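Local coordinates for extracellular solute-binding protein, family 1 (Trichodesmium erythraeum IMS101, PDB 6G7N) that binds ferric iron as a periplasmic-type solute-binding protein and probably delivers it to an ABC transporter for uptake into the cell, at residues I84-N87 with L88-P91. Residues are numbered along the deposited sequence; the frame is centred on the assembly and turned at random.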
loop_
_atom_site.group_PDB
_atom_site.type_symbol
_atom_site.label_atom_id
_atom_site.label_comp_id
_atom_site.label_asym_id
_atom_site.label_seq_id
_atom_site.Cartn_x
_atom_site.Cartn_y
_atom_site.Cartn_z
ATOM N N ILE A 84 -9.450 5.998 12.556
ATOM C CA ILE A 84 -8.922 5.812 11.197
ATOM C C ILE A 84 -9.311 7.027 10.383
ATOM O O ILE A 84 -10.497 7.353 10.260
ATOM C CB ILE A 84 -9.413 4.521 10.562
ATOM C CG1 ILE A 84 -9.039 3.318 11.417
ATOM C CG2 ILE A 84 -8.869 4.394 9.163
ATOM C CD1 ILE A 84 -9.572 1.995 10.944
ATOM N N PRO A 85 -8.319 7.738 9.792
ATOM C CA PRO A 85 -8.659 8.875 8.955
ATOM C C PRO A 85 -9.666 8.496 7.870
ATOM O O PRO A 85 -9.562 7.427 7.273
ATOM C CB PRO A 85 -7.291 9.258 8.327
ATOM C CG PRO A 85 -6.274 8.745 9.290
ATOM C CD PRO A 85 -6.862 7.490 9.852
ATOM N N ALA A 86 -10.602 9.411 7.580
ATOM C CA ALA A 86 -11.658 9.113 6.622
ATOM C C ALA A 86 -11.140 8.690 5.258
ATOM O O ALA A 86 -11.740 7.846 4.600
ATOM C CB ALA A 86 -12.580 10.308 6.472
ATOM N N ASN A 87 -10.030 9.280 4.823
ATOM C CA ASN A 87 -9.461 8.958 3.516
ATOM C C ASN A 87 -8.904 7.548 3.424
ATOM O O ASN A 87 -8.650 7.074 2.317
ATOM C CB ASN A 87 -8.408 9.993 3.104
ATOM C CG ASN A 87 -7.260 10.098 4.083
ATOM O OD1 ASN A 87 -7.484 10.462 5.252
ATOM N ND2 ASN A 87 -6.042 9.764 3.652
ATOM N N LEU A 88 -8.660 6.894 4.568
ATOM C CA LEU A 88 -8.053 5.587 4.635
ATOM C C LEU A 88 -9.064 4.483 4.967
ATOM O O LEU A 88 -8.656 3.367 5.312
ATOM C CB LEU A 88 -6.895 5.579 5.639
ATOM C CG LEU A 88 -5.800 6.619 5.384
ATOM C CD1 LEU A 88 -4.697 6.490 6.423
ATOM C CD2 LEU A 88 -5.210 6.512 3.983
ATOM N N ARG A 89 -10.361 4.771 4.840
ATOM C CA ARG A 89 -11.385 3.738 5.042
ATOM C C ARG A 89 -12.455 3.872 3.962
ATOM O O ARG A 89 -12.698 4.932 3.379
ATOM C CB ARG A 89 -11.981 3.798 6.462
ATOM C CG ARG A 89 -12.329 5.184 6.976
ATOM C CD ARG A 89 -12.974 5.138 8.376
ATOM N NE ARG A 89 -12.988 6.443 9.051
ATOM C CZ ARG A 89 -13.894 7.398 8.849
ATOM N NH1 ARG A 89 -13.798 8.527 9.566
ATOM N NH2 ARG A 89 -14.866 7.263 7.951
ATOM N N SER A 90 -13.115 2.739 3.687
ATOM C CA SER A 90 -14.170 2.699 2.676
ATOM C C SER A 90 -15.281 3.686 3.033
ATOM O O SER A 90 -15.822 3.596 4.146
ATOM C CB SER A 90 -14.810 1.318 2.724
ATOM O OG SER A 90 -15.988 1.231 1.950
ATOM N N PRO A 91 -15.753 4.499 2.083
ATOM C CA PRO A 91 -16.939 5.332 2.349
ATOM C C PRO A 91 -18.173 4.536 2.751
ATOM O O PRO A 91 -19.041 5.074 3.448
ATOM C CB PRO A 91 -17.153 6.071 1.022
ATOM C CG PRO A 91 -15.761 6.175 0.475
ATOM C CD PRO A 91 -15.139 4.848 0.787
#
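R89 folds its side chain back over A86 to reach the backbone of I84, bracing a short 3-10 turn in the loop that leads from helix 78-83 to strand 96-108 of this periplasmic-binding-protein fold. The turn itself is made by L88 N, which donates to P85 O at 2.9 Å. A weak bond from R89 N to A86 O, 3.4 Å long, follows it. The arginine starts out with CG wedged between its own backbone N and carbonyl carbon (chi1 45°), then runs extended to NE. That course carries CG past the oxygens of P85 and A86 and brings NE within 2.9 Å of I84 O; the N-H points there at 153°, meeting the oxygen from above the carbonyl plane. One face of the guanidinium is covered by A86 CA, 3.6 Å above its plane and over its centre. NH1 goes on to a weak bond with N81 O in the preceding helix, which adds a second, weaker restraint on the group's rotation. A leucine in its place, with no N-H to offer, would probably leave I84 O and N81 O without this shared tie and the turn freer to shift. I84 passes R89 obliquely, I84 CG2 lying 4.2 Å from R89 CB, and also packs on F96 and F98 of the strand. L88 comes at a slant to P85, its CD1 4.0 Å from P85 CG. The N87 amide runs alongside L88 in the same direction, with N87 ND2 3.4 Å from L88 CD2.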